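Local coordinates for protein alkaline phosphatase (Antarctic bacterium, PDB 2W5V) that probably hydrolyses phosphate monoesters at alkaline pH, using two zinc ions and one magnesium ion as cofactors, at residues A143-R148 and E152-D157; A100-A105 and T134-A139. The protein carries 1 engineered substitution. One frame throughout, in Å; residues are numbered along the deposited sequence.

In the fold
Contact 2 is buried and lies nearer the centre of the chain than contact 1, which is only partly buried. Contact 2 holds helix 136-139; contact 1 joins the loop that follows it to helix 151-158. Their centres are about 7 Å apart. Segment 100-105 joins them: Ile102 O probably accepts a bond from Ala145 N (2.8 Å), and Gly103 O one from His144 ND1 (2.7 Å). Ile154 of contact 1 packs on Ala139 of contact 2. Contact 2 has no hydrogen bond between its segments and rests on aliphatic packing. Contact 1 adds carboxylates and waters, at a known magnesium position that holds no ion in this chain.

Contact 1 (A143-R148 and E152-D157)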
ATOM      1  N   ALA B 143      13.493 -14.384 -22.297  1.00 16.01           N
ATOM      2  CA  ALA B 143      14.779 -15.074 -22.265  1.00 18.41           C
ATOM      3  C   ALA B 143      14.929 -16.010 -21.073  1.00 23.04           C
ATOM      4  O   ALA B 143      14.158 -15.953 -20.120  1.00 24.63           O
ATOM      5  CB  ALA B 143      15.924 -14.072 -22.283  1.00 19.06           C
ATOM      6  N   HIS B 144      15.939 -16.871 -21.141  1.00 17.48           N
ATOM      7  CA  HIS B 144      16.298 -17.731 -20.021  1.00 23.71           C
ATOM      8  C   HIS B 144      17.807 -17.694 -19.841  1.00 25.06           C
ATOM      9  O   HIS B 144      18.543 -18.248 -20.650  1.00 25.68           O
ATOM     10  CB  HIS B 144      15.836 -19.165 -20.289  1.00 23.20           C
ATOM     11  CG  HIS B 144      14.373 -19.276 -20.578  1.00 27.54           C
ATOM     12  ND1 HIS B 144      13.417 -19.302 -19.583  1.00 24.84           N
ATOM     13  CD2 HIS B 144      13.695 -19.358 -21.748  1.00 30.40           C
ATOM     14  CE1 HIS B 144      12.220 -19.406 -20.126  1.00 26.87           C
ATOM     15  NE2 HIS B 144      12.359 -19.438 -21.440  1.00 24.87           N
ATOM     16  N   ALA B 145      18.267 -17.023 -18.790  1.00 19.18           N
ATOM     17  CA  ALA B 145      19.694 -16.832 -18.570  1.00 18.64           C
ATOM     18  C   ALA B 145      20.032 -17.013 -17.099  1.00 19.43           C
ATOM     19  O   ALA B 145      19.230 -16.705 -16.234  1.00 20.10           O
ATOM     20  CB  ALA B 145      20.135 -15.454 -19.057  1.00 21.85           C
ATOM     21  N   LEU B 146      21.232 -17.513 -16.831  1.00 19.44           N
ATOM     22  CA  LEU B 146      21.663 -17.799 -15.471  1.00 25.07           C
ATOM     23  C   LEU B 146      21.876 -16.526 -14.688  1.00 22.23           C
ATOM     24  O   LEU B 146      21.768 -16.516 -13.467  1.00 21.30           O
ATOM     25  CB  LEU B 146      22.981 -18.581 -15.483  1.00 25.79           C
ATOM     26  CG  LEU B 146      22.883 -19.998 -16.018  1.00 36.43           C
ATOM     27  CD1 LEU B 146      24.244 -20.665 -15.940  1.00 41.87           C
ATOM     28  CD2 LEU B 146      21.862 -20.750 -15.207  1.00 36.96           C
ATOM     29  N   ASN B 147      22.213 -15.457 -15.391  1.00 22.11           N
ATOM     30  CA  ASN B 147      22.505 -14.198 -14.730  1.00 21.03           C
ATOM     31  C   ASN B 147      22.089 -13.006 -15.575  1.00 18.12           C
ATOM     32  O   ASN B 147      22.361 -12.965 -16.774  1.00 18.03           O
ATOM     33  CB  ASN B 147      23.989 -14.115 -14.383  1.00 21.82           C
ATOM     34  CG  ASN B 147      24.295 -12.965 -13.448  1.00 28.03           C
ATOM     35  OD1 ASN B 147      24.176 -11.800 -13.823  1.00 23.28           O
ATOM     36  ND2 ASN B 147      24.684 -13.286 -12.216  1.00 30.37           N
ATOM     37  N   ARG B 148      21.430 -12.039 -14.939  1.00 16.28           N
ATOM     38  CA  ARG B 148      20.884 -10.879 -15.639  1.00 16.11           C
ATOM     39  C   ARG B 148      21.979 -10.085 -16.362  1.00 21.80           C
ATOM     40  O   ARG B 148      21.695  -9.299 -17.267  1.00 21.08           O
ATOM     41  CB  ARG B 148      20.201  -9.956 -14.625  1.00 15.42           C
ATOM     42  CG  ARG B 148      21.179  -9.412 -13.590  1.00 23.48           C
ATOM     43  CD  ARG B 148      20.513  -8.469 -12.610  1.00 27.97           C
ATOM     44  NE  ARG B 148      20.012  -7.270 -13.271  1.00 27.99           N
ATOM     45  CZ  ARG B 148      19.207  -6.386 -12.690  1.00 30.23           C
ATOM     46  NH1 ARG B 148      18.797  -6.574 -11.435  1.00 24.74           N
ATOM     47  NH2 ARG B 148      18.803  -5.322 -13.367  1.00 26.50           N
ATOM     48  N   GLU B 152      24.208  -9.726 -23.706  1.00 19.61           N
ATOM     49  CA  GLU B 152      24.393 -10.142 -25.098  1.00 22.83           C
ATOM     50  C   GLU B 152      23.759 -11.516 -25.350  1.00 20.77           C
ATOM     51  O   GLU B 152      23.212 -11.770 -26.420  1.00 21.41           O
ATOM     52  CB  GLU B 152      25.867 -10.116 -25.493  1.00 24.44           C
ATOM     53  CG  GLU B 152      26.430  -8.700 -25.517  1.00 37.36           C
ATOM     54  CD  GLU B 152      27.858  -8.626 -26.027  1.00 46.20           C
ATOM     55  OE1 GLU B 152      28.405  -9.670 -26.460  1.00 51.16           O
ATOM     56  OE2 GLU B 152      28.426  -7.513 -25.995  1.00 43.73           O
ATOM     57  N   GLU B 153      23.816 -12.395 -24.357  1.00 26.24           N
ATOM     58  CA  GLU B 153      23.118 -13.679 -24.453  1.00 19.41           C
ATOM     59  C   GLU B 153      21.608 -13.463 -24.517  1.00 18.21           C
ATOM     60  O   GLU B 153      20.898 -14.121 -25.279  1.00 19.10           O
ATOM     61  CB  GLU B 153      23.466 -14.568 -23.257  1.00 19.62           C
ATOM     62  CG  GLU B 153      22.749 -15.919 -23.249  1.00 24.87           C
ATOM     63  CD  GLU B 153      23.135 -16.791 -22.054  1.00 36.78           C
ATOM     64  OE1 GLU B 153      24.348 -16.932 -21.779  1.00 48.34           O
ATOM     65  OE2 GLU B 153      22.229 -17.354 -21.402  1.00 36.73           O
ATOM     66  N   ILE B 154      21.115 -12.548 -23.689  1.00 17.33           N
ATOM     67  CA  ILE B 154      19.697 -12.228 -23.662  1.00 15.67           C
ATOM     68  C   ILE B 154      19.225 -11.687 -25.010  1.00 19.83           C
ATOM     69  O   ILE B 154      18.160 -12.067 -25.504  1.00 20.30           O
ATOM     70  CB  ILE B 154      19.377 -11.238 -22.518  1.00 15.29           C
ATOM     71  CG1 ILE B 154      19.394 -11.994 -21.189  1.00 17.65           C
ATOM     72  CG2 ILE B 154      18.023 -10.570 -22.741  1.00 18.75           C
ATOM     73  CD1 ILE B 154      19.496 -11.116 -19.966  1.00 19.40           C
ATOM     74  N   ALA B 155      20.022 -10.811 -25.611  1.00 17.68           N
ATOM     75  CA  ALA B 155      19.704 -10.301 -26.941  1.00 19.59           C
ATOM     76  C   ALA B 155      19.588 -11.442 -27.955  1.00 24.47           C
ATOM     77  O   ALA B 155      18.648 -11.488 -28.751  1.00 22.00           O
ATOM     78  CB  ALA B 155      20.751  -9.301 -27.389  1.00 22.64           C
ATOM     79  N   MET B 156      20.545 -12.362 -27.934  1.00 22.65           N
ATOM     80  CA  MET B 156      20.470 -13.523 -28.812  1.00 19.67           C
ATOM     81  C   MET B 156      19.219 -14.361 -28.524  1.00 21.59           C
ATOM     82  O   MET B 156      18.620 -14.907 -29.450  1.00 23.59           O
ATOM     83  CB  MET B 156      21.723 -14.395 -28.681  1.00 18.12           C
ATOM     84  CG  MET B 156      21.724 -15.588 -29.621  1.00 24.39           C
ATOM     85  SD  MET B 156      22.023 -15.089 -31.332  1.00 36.86           S
ATOM     86  CE  MET B 156      23.692 -14.454 -31.200  1.00 46.89           C
ATOM     87  N   ASP B 157      18.835 -14.469 -27.249  1.00 23.31           N
ATOM     88  CA  ASP B 157      17.612 -15.189 -26.872  1.00 21.77           C
ATOM     89  C   ASP B 157      16.366 -14.575 -27.518  1.00 25.63           C
ATOM     90  O   ASP B 157      15.406 -15.285 -27.839  1.00 22.46           O
ATOM     91  CB  ASP B 157      17.431 -15.210 -25.349  1.00 19.93           C
ATOM     92  CG  ASP B 157      18.403 -16.151 -24.648  1.00 32.73           C
ATOM     93  OD1 ASP B 157      19.021 -17.012 -25.320  1.00 29.21           O
ATOM     94  OD2 ASP B 157      18.540 -16.034 -23.409  1.00 29.05           O
TER
HETATM   95  O   HOH W   1      19.759 -18.127 -22.812  1.00 21.66           O
HETATM   96  O   HOH W   2      17.869 -19.734 -23.663  1.00 53.11           O
HETATM   97  O   HOH W   3      22.735 -18.418 -19.136  1.00 24.16           O
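Ile154 packs against Ala143 and Ala145 to form the apolar part of the contact. Its CG2 lies 4.1 Å from Ala143 CB, and its CG1 is 4.1 Å from Ala145 CB. CD1 reaches further along the loop, to Arg148 O. The beta carbon of Ala143 also touches the carboxylate of Asp157, with CB 3.5 Å from OD2. The guanidinium of Arg148 takes no part here; it pairs with Asp83 and bonds to the phosphoserine at position 84.

No direct hydrogen bond links the two segments. Waters do the joining. Water 1 lies 2.5 Å from His144 O and 2.5 Å from Asp157 OD2, which is short for water. Glu153 OE2 is 2.9 Å from water 1. It is not certain that the oxygen at this place donates to every acceptor around it. Water 2 is weakly bonded, at most, to His144 O and Asp157 OD1. Water 3 accepts from Leu146 N (2.9 Å) and donates to Glu153 OE2 (2.6 Å). Glu153 reaches water 3 with CG anti to the backbone N (chi1 178°) and the chain extended beyond it.

His144, Glu153 and Asp157 bind magnesium in a known structure of this protein, but no ion is modelled here in this chain. Two carboxylates and a backbone carbonyl converge on water 1. That gathering of oxygens is consistent with a cation site, and a bound cation would probably offset the negative charge of the two acids.

Contact 2 (A100-A105 and T134-A139); sequences AAIGVA and TDATPA. Engineered in segment 134-139: Asp135 (natural residue His). With MG (magnesium ion), chain I.
Ile102 spreads its two branches over helix 136-139. CG2 faces Ala139, 4.0 Å from its CB and 3.8 Å from its O. CD1 lies over the preceding turn, 4.1 Å from Ala136 CB and 3.8 Å from Ala136 O. Chi1 of -60° sets CG2 anti to the backbone N, facing Ala139, and chi2 of -71° turns CD1 to Ala136. Cutting Ile102 back to an alanine removes both methyls and is likely to open a gap over Ala136 and Ala139.

Another side of the helix carries the metal. Thr137 OG1 binds magnesium at 2.2 Å, and Asp43, Glu254 and waters 4, 5 and 6 complete the site. Asp135, engineered in place of the natural histidine, does not touch the ion. Its OD2 accepts from metal-bound water 4 (2.6 Å), so it acts in the second shell. Water 5, 2.9 Å from Asp135 OD2, may donate to it as well.

Segment 100-105 lies in the loop between helix 86-93 and helix 114-120. The short helix 136-139 is wedged between this loop, strand 124-129, where Pro138 rests on Val127 and Ala129, and helix 151-158, where Ala139 meets Ile154.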
ATOM      1  N   ALA B 100      19.067 -12.139  -9.601  1.00 16.21           N
ATOM      2  CA  ALA B 100      19.850 -12.172 -10.840  1.00 20.64           C
ATOM      3  C   ALA B 100      19.359 -13.214 -11.848  1.00 17.77           C
ATOM      4  O   ALA B 100      19.742 -13.180 -13.014  1.00 18.44           O
ATOM      5  CB  ALA B 100      21.352 -12.341 -10.566  1.00 23.62           C
ATOM      6  N   ALA B 101      18.509 -14.139 -11.413  1.00 18.36           N
ATOM      7  CA  ALA B 101      17.988 -15.155 -12.334  1.00 19.59           C
ATOM      8  C   ALA B 101      17.080 -14.533 -13.388  1.00 19.29           C
ATOM      9  O   ALA B 101      16.288 -13.647 -13.078  1.00 19.07           O
ATOM     10  CB  ALA B 101      17.235 -16.243 -11.566  1.00 18.61           C
ATOM     11  N   ILE B 102      17.179 -15.011 -14.627  1.00 17.61           N
ATOM     12  CA  ILE B 102      16.290 -14.559 -15.692  1.00 16.35           C
ATOM     13  C   ILE B 102      15.551 -15.751 -16.279  1.00 20.89           C
ATOM     14  O   ILE B 102      16.126 -16.516 -17.064  1.00 18.77           O
ATOM     15  CB  ILE B 102      17.066 -13.847 -16.823  1.00 15.99           C
ATOM     16  CG1 ILE B 102      17.800 -12.621 -16.278  1.00 19.26           C
ATOM     17  CG2 ILE B 102      16.118 -13.442 -17.961  1.00 18.00           C
ATOM     18  CD1 ILE B 102      16.882 -11.463 -15.890  1.00 21.41           C
ATOM     19  N   GLY B 103      14.288 -15.913 -15.892  1.00 18.60           N
ATOM     20  CA  GLY B 103      13.463 -16.996 -16.404  1.00 16.63           C
ATOM     21  C   GLY B 103      14.044 -18.377 -16.130  1.00 19.85           C
ATOM     22  O   GLY B 103      13.820 -19.318 -16.900  1.00 21.26           O
ATOM     23  N   VAL B 104      14.804 -18.501 -15.044  1.00 15.66           N
ATOM     24  CA  VAL B 104      15.280 -19.809 -14.591  1.00 16.35           C
ATOM     25  C   VAL B 104      14.935 -20.011 -13.110  1.00 18.28           C
ATOM     26  O   VAL B 104      14.789 -19.045 -12.347  1.00 16.87           O
ATOM     27  CB  VAL B 104      16.804 -20.010 -14.805  1.00 15.63           C
ATOM     28  CG1 VAL B 104      17.144 -19.930 -16.278  1.00 16.02           C
ATOM     29  CG2 VAL B 104      17.604 -18.985 -14.001  1.00 18.08           C
ATOM     30  N   ALA B 105      14.786 -21.273 -12.728  1.00 16.51           N
ATOM     31  CA  ALA B 105      14.446 -21.646 -11.362  1.00 16.16           C
ATOM     32  C   ALA B 105      15.657 -21.572 -10.444  1.00 19.82           C
ATOM     33  O   ALA B 105      16.772 -21.291 -10.884  1.00 23.37           O
ATOM     34  CB  ALA B 105      13.837 -23.052 -11.331  1.00 17.14           C
ATOM     35  N   THR B 134      16.997  -5.504 -23.090  1.00 16.12           N
ATOM     36  CA  THR B 134      17.717  -6.658 -22.549  1.00 19.81           C
ATOM     37  C   THR B 134      17.845  -6.549 -21.037  1.00 18.58           C
ATOM     38  O   THR B 134      18.455  -7.416 -20.397  1.00 17.23           O
ATOM     39  CB  THR B 134      19.137  -6.767 -23.123  1.00 24.86           C
ATOM     40  OG1 THR B 134      19.886  -5.595 -22.768  1.00 23.97           O
ATOM     41  CG2 THR B 134      19.098  -6.910 -24.643  1.00 23.67           C
ATOM     42  N   ASP B 135      17.296  -5.475 -20.470  1.00 18.72           N
ATOM     43  CA  ASP B 135      17.331  -5.280 -19.019  1.00 16.14           C
ATOM     44  C   ASP B 135      16.492  -6.337 -18.311  1.00 16.56           C
ATOM     45  O   ASP B 135      15.662  -7.004 -18.930  1.00 18.70           O
ATOM     46  CB  ASP B 135      16.868  -3.869 -18.629  1.00 22.40           C
ATOM     47  CG  ASP B 135      17.311  -3.479 -17.224  1.00 28.43           C
ATOM     48  OD1 ASP B 135      18.434  -3.866 -16.830  1.00 27.21           O
ATOM     49  OD2 ASP B 135      16.539  -2.794 -16.511  1.00 26.04           O
ATOM     50  N   ALA B 136      16.708  -6.488 -17.006  1.00 17.57           N
ATOM     51  CA  ALA B 136      16.164  -7.623 -16.268  1.00 15.59           C
ATOM     52  C   ALA B 136      14.651  -7.816 -16.431  1.00 19.27           C
ATOM     53  O   ALA B 136      14.184  -8.943 -16.605  1.00 17.20           O
ATOM     54  CB  ALA B 136      16.534  -7.521 -14.778  1.00 18.66           C
ATOM     55  N   THR B 137      13.883  -6.729 -16.367  1.00 13.93           N
ATOM     56  CA  THR B 137      12.426  -6.850 -16.399  1.00 15.87           C
ATOM     57  C   THR B 137      11.873  -7.389 -17.737  1.00 18.76           C
ATOM     58  O   THR B 137      11.186  -8.419 -17.746  1.00 20.17           O
ATOM     59  CB  THR B 137      11.726  -5.525 -16.002  1.00 19.09           C
ATOM     60  OG1 THR B 137      12.353  -4.995 -14.834  1.00 14.54           O
ATOM     61  CG2 THR B 137      10.253  -5.770 -15.698  1.00 12.85           C
ATOM     62  N   PRO B 138      12.168  -6.703 -18.863  1.00 18.71           N
ATOM     63  CA  PRO B 138      11.711  -7.228 -20.159  1.00 15.72           C
ATOM     64  C   PRO B 138      12.309  -8.606 -20.402  1.00 18.69           C
ATOM     65  O   PRO B 138      11.621  -9.491 -20.894  1.00 18.21           O
ATOM     66  CB  PRO B 138      12.308  -6.253 -21.195  1.00 19.07           C
ATOM     67  CG  PRO B 138      12.897  -5.150 -20.461  1.00 24.09           C
ATOM     68  CD  PRO B 138      12.982  -5.485 -18.997  1.00 21.09           C
ATOM     69  N   ALA B 139      13.580  -8.785 -20.058  1.00 17.22           N
ATOM     70  CA  ALA B 139      14.287 -10.023 -20.389  1.00 18.71           C
ATOM     71  C   ALA B 139      13.590 -11.236 -19.784  1.00 17.33           C
ATOM     72  O   ALA B 139      13.498 -12.294 -20.412  1.00 18.43           O
ATOM     73  CB  ALA B 139      15.722  -9.961 -19.908  1.00 13.95           C
TER
HETATM   74 MG    MG I1378      13.320  -3.035 -14.622  1.00 18.17          MG
HETATM   75  O   HOH W   4      14.036  -3.307 -16.779  1.00 16.99           O
HETATM   76  O   HOH W   5      15.401  -3.840 -14.039  1.00 20.67           O
HETATM   77  O   HOH W   6      14.133  -1.008 -14.383  1.00 17.09           O